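Local structure of tube-forming protein in Mycobacterial Envelpe, TiME (7CU9) at residues 81-95 with 157-169. The protein probably forms a tube-like channel that spans the mycobacterial outer envelope and may serve in protein secretion. Numbering follows the deposited sequence.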
# COMPACT_ATOMS: atom_id res chain seq x y z
N LEU B 81 1.89 -0.32 -9.65
CA LEU B 81 2.86 0.05 -10.71
C LEU B 81 3.78 1.12 -10.12
O LEU B 81 3.28 2.08 -9.49
CB LEU B 81 2.16 0.55 -11.98
CG LEU B 81 3.11 0.92 -13.12
CD1 LEU B 81 2.48 0.64 -14.48
CD2 LEU B 81 3.54 2.38 -13.03
N VAL B 82 5.08 0.95 -10.32
CA VAL B 82 6.13 1.85 -9.76
C VAL B 82 7.10 2.18 -10.89
O VAL B 82 7.58 1.26 -11.56
CB VAL B 82 6.84 1.21 -8.56
CG1 VAL B 82 7.96 2.10 -8.04
CG2 VAL B 82 5.86 0.87 -7.46
N LYS B 83 7.38 3.46 -11.08
CA LYS B 83 8.32 3.90 -12.12
C LYS B 83 9.38 4.79 -11.47
O LYS B 83 9.08 5.52 -10.52
CB LYS B 83 7.57 4.59 -13.26
CG LYS B 83 8.38 4.81 -14.53
CD LYS B 83 7.51 5.27 -15.66
CE LYS B 83 8.25 5.52 -16.95
NZ LYS B 83 7.31 5.76 -18.07
N GLN B 84 10.60 4.70 -11.99
CA GLN B 84 11.76 5.49 -11.54
C GLN B 84 12.50 6.02 -12.76
O GLN B 84 12.58 5.30 -13.77
CB GLN B 84 12.72 4.61 -10.75
CG GLN B 84 12.13 4.05 -9.47
CD GLN B 84 13.06 3.01 -8.92
OE1 GLN B 84 14.12 3.32 -8.38
NE2 GLN B 84 12.70 1.75 -9.11
N ALA B 85 13.04 7.24 -12.67
CA ALA B 85 13.92 7.82 -13.70
C ALA B 85 15.00 8.62 -12.99
O ALA B 85 14.67 9.39 -12.07
CB ALA B 85 13.13 8.68 -14.66
N VAL B 86 16.25 8.43 -13.38
CA VAL B 86 17.41 9.15 -12.78
C VAL B 86 18.25 9.68 -13.93
O VAL B 86 18.69 8.89 -14.77
CB VAL B 86 18.24 8.25 -11.85
CG1 VAL B 86 19.40 9.02 -11.24
CG2 VAL B 86 17.38 7.63 -10.76
N GLY B 87 18.48 10.99 -13.93
CA GLY B 87 19.36 11.67 -14.89
C GLY B 87 20.51 12.34 -14.17
O GLY B 87 20.25 13.11 -13.23
N VAL B 88 21.74 12.07 -14.59
CA VAL B 88 22.94 12.78 -14.08
C VAL B 88 23.37 13.76 -15.16
O VAL B 88 23.58 13.34 -16.31
CB VAL B 88 24.08 11.82 -13.72
CG1 VAL B 88 25.31 12.58 -13.23
CG2 VAL B 88 23.63 10.79 -12.70
N PHE B 89 23.50 15.03 -14.79
CA PHE B 89 23.90 16.12 -15.71
C PHE B 89 25.35 16.52 -15.42
O PHE B 89 25.84 16.30 -14.32
CB PHE B 89 22.94 17.29 -15.57
CG PHE B 89 21.54 16.95 -16.01
CD1 PHE B 89 20.67 16.30 -15.16
CD2 PHE B 89 21.12 17.23 -17.30
CE1 PHE B 89 19.39 15.97 -15.57
CE2 PHE B 89 19.83 16.90 -17.72
CZ PHE B 89 18.97 16.27 -16.85
N ALA B 90 26.01 17.10 -16.42
CA ALA B 90 27.42 17.53 -16.30
C ALA B 90 27.55 18.64 -15.25
O ALA B 90 28.64 18.78 -14.65
CB ALA B 90 27.94 17.98 -17.63
N THR B 91 26.50 19.43 -15.03
CA THR B 91 26.53 20.60 -14.11
C THR B 91 25.27 20.64 -13.26
O THR B 91 24.23 20.13 -13.69
CB THR B 91 26.67 21.92 -14.88
OG1 THR B 91 25.47 22.14 -15.62
CG2 THR B 91 27.85 21.93 -15.82
N VAL B 92 25.38 21.26 -12.09
CA VAL B 92 24.21 21.49 -11.19
C VAL B 92 23.21 22.40 -11.90
O VAL B 92 21.99 22.13 -11.78
CB VAL B 92 24.64 22.03 -9.81
CG1 VAL B 92 25.51 21.02 -9.07
CG2 VAL B 92 25.34 23.38 -9.89
N ASP B 93 23.67 23.40 -12.65
CA ASP B 93 22.74 24.31 -13.39
C ASP B 93 21.95 23.54 -14.45
O ASP B 93 20.77 23.86 -14.65
CB ASP B 93 23.48 25.51 -13.98
CG ASP B 93 23.89 26.55 -12.95
OD1 ASP B 93 23.47 26.42 -11.78
OD2 ASP B 93 24.62 27.48 -13.33
N ALA B 94 22.55 22.55 -15.13
CA ALA B 94 21.84 21.76 -16.16
C ALA B 94 20.74 20.92 -15.48
O ALA B 94 19.66 20.79 -16.06
CB ALA B 94 22.80 20.89 -16.93
N ALA B 95 21.01 20.37 -14.30
CA ALA B 95 20.00 19.64 -13.51
C ALA B 95 18.87 20.61 -13.13
O ALA B 95 17.70 20.21 -13.19
CB ALA B 95 20.62 19.00 -12.30
N LYS B 157 15.48 17.51 -7.40
CA LYS B 157 16.76 18.01 -7.95
C LYS B 157 17.77 17.96 -6.80
O LYS B 157 17.50 18.56 -5.75
CB LYS B 157 16.52 19.40 -8.53
CG LYS B 157 17.65 19.96 -9.38
CD LYS B 157 18.84 20.34 -8.57
CE LYS B 157 19.59 21.51 -9.16
NZ LYS B 157 20.77 21.83 -8.33
N ARG B 158 18.86 17.22 -6.98
CA ARG B 158 19.90 17.03 -5.94
C ARG B 158 21.25 17.22 -6.62
O ARG B 158 21.61 16.36 -7.42
CB ARG B 158 19.75 15.66 -5.28
CG ARG B 158 18.41 15.42 -4.59
CD ARG B 158 18.27 16.29 -3.36
NE ARG B 158 17.06 15.99 -2.59
CZ ARG B 158 15.89 16.62 -2.73
NH1 ARG B 158 15.72 17.59 -3.60
NH2 ARG B 158 14.88 16.25 -1.96
N GLU B 159 21.93 18.33 -6.34
CA GLU B 159 23.20 18.70 -7.01
C GLU B 159 22.96 18.64 -8.53
O GLU B 159 22.13 19.42 -9.03
CB GLU B 159 24.33 17.78 -6.54
CG GLU B 159 24.75 18.01 -5.09
CD GLU B 159 25.80 19.09 -4.89
OE1 GLU B 159 25.97 19.91 -5.81
OE2 GLU B 159 26.43 19.11 -3.81
N ASN B 160 23.65 17.73 -9.23
CA ASN B 160 23.59 17.61 -10.71
C ASN B 160 22.66 16.46 -11.13
O ASN B 160 22.75 16.03 -12.29
CB ASN B 160 24.99 17.39 -11.28
CG ASN B 160 25.62 16.10 -10.78
OD1 ASN B 160 25.37 15.68 -9.64
ND2 ASN B 160 26.45 15.49 -11.60
N VAL B 161 21.78 16.00 -10.24
CA VAL B 161 20.88 14.86 -10.54
C VAL B 161 19.43 15.35 -10.52
O VAL B 161 19.05 16.09 -9.60
CB VAL B 161 21.11 13.71 -9.54
CG1 VAL B 161 20.09 12.59 -9.74
CG2 VAL B 161 22.53 13.18 -9.62
N LEU B 162 18.66 14.92 -11.51
CA LEU B 162 17.18 14.99 -11.45
C LEU B 162 16.67 13.57 -11.31
O LEU B 162 16.97 12.71 -12.18
CB LEU B 162 16.61 15.67 -12.70
CG LEU B 162 15.10 15.93 -12.64
CD1 LEU B 162 14.76 16.94 -11.56
CD2 LEU B 162 14.57 16.38 -13.99
N LEU B 163 15.92 13.30 -10.24
CA LEU B 163 15.28 11.97 -10.09
C LEU B 163 13.77 12.15 -10.02
O LEU B 163 13.27 13.20 -9.56
CB LEU B 163 15.88 11.23 -8.90
CG LEU B 163 15.55 11.77 -7.52
CD1 LEU B 163 14.25 11.18 -7.00
CD2 LEU B 163 16.67 11.47 -6.53
N GLN B 164 13.07 11.15 -10.52
CA GLN B 164 11.59 11.11 -10.48
C GLN B 164 11.18 9.71 -10.04
O GLN B 164 11.85 8.74 -10.42
CB GLN B 164 11.01 11.46 -11.85
CG GLN B 164 11.32 12.88 -12.30
CD GLN B 164 10.56 13.19 -13.56
OE1 GLN B 164 10.80 12.58 -14.60
NE2 GLN B 164 9.61 14.10 -13.47
N ALA B 165 10.12 9.64 -9.26
CA ALA B 165 9.49 8.36 -8.88
C ALA B 165 7.98 8.53 -8.91
O ALA B 165 7.49 9.64 -8.66
CB ALA B 165 9.99 7.91 -7.54
N LYS B 166 7.30 7.44 -9.22
CA LYS B 166 5.83 7.39 -9.36
C LYS B 166 5.37 6.07 -8.75
O LYS B 166 5.93 5.03 -9.13
CB LYS B 166 5.46 7.52 -10.84
CG LYS B 166 3.99 7.36 -11.18
CD LYS B 166 3.74 7.37 -12.67
CE LYS B 166 4.04 6.04 -13.33
NZ LYS B 166 3.75 6.07 -14.78
N VAL B 167 4.41 6.13 -7.83
CA VAL B 167 3.77 4.92 -7.25
C VAL B 167 2.27 5.02 -7.54
O VAL B 167 1.65 5.99 -7.10
CB VAL B 167 4.06 4.78 -5.75
CG1 VAL B 167 3.25 3.64 -5.14
CG2 VAL B 167 5.54 4.58 -5.49
N CYS B 168 1.75 4.04 -8.29
CA CYS B 168 0.34 3.96 -8.74
C CYS B 168 -0.33 2.80 -8.00
O CYS B 168 0.26 1.71 -7.94
CB CYS B 168 0.24 3.73 -10.24
SG CYS B 168 0.95 5.05 -11.25
N GLN B 169 -1.51 3.05 -7.45
CA GLN B 169 -2.26 2.06 -6.65
C GLN B 169 -3.58 2.69 -6.22
O GLN B 169 -3.73 3.91 -6.32
CB GLN B 169 -1.47 1.64 -5.40
CG GLN B 169 -0.90 2.81 -4.61
CD GLN B 169 -0.32 2.37 -3.29
OE1 GLN B 169 0.82 1.92 -3.21
NE2 GLN B 169 -1.10 2.50 -2.23
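Leu81 pairs with Cys168 through two backbone hydrogen bonds, opening an antiparallel ladder between central strands of the sheet. Leu81 CD2 packs 3.7 Å from Lys166 CE, an apolar contact beside the lysine's charged end. On the same face, Cys168 forms a disulfide with Cys151, linking strand 161-169 to adjoining strand 150-158. On the opposite face, Val82 meets Val167, branched residues suited to a strand covered by helix 174-185. Lys83, CG anti to the backbone N (chi1 -167°) and extended beyond, touches Lys166 CE with its CB (3.8 Å) and carries NZ away to Asp51 OD2. Lys166 NZ binds Asp51 OD1, so one carboxylate probably balances both charges. Further along, Val86 CG1 packs on Val161 CG1 at 3.9 Å. A CB at Gly87 would crowd Phe89 CE1; its absence lets the ring lie close, CE1 4.0 Å from Leu162 CB. Phe89 N donates to Asn160 O (2.8 Å); Asn160 ND2 donates to Phe89 O (2.9 Å) while OD1 accepts from Ser3 N. Thr91 caps the following helix, where small Ala95 sets CB 3.5 Å from Asn160 C, against the type II' turn. The chemistry implies a continuous ladder, with buried lysines sharing a carboxylate toward one end and Asn160 satisfying both polar backbone atoms of Phe89 at the other.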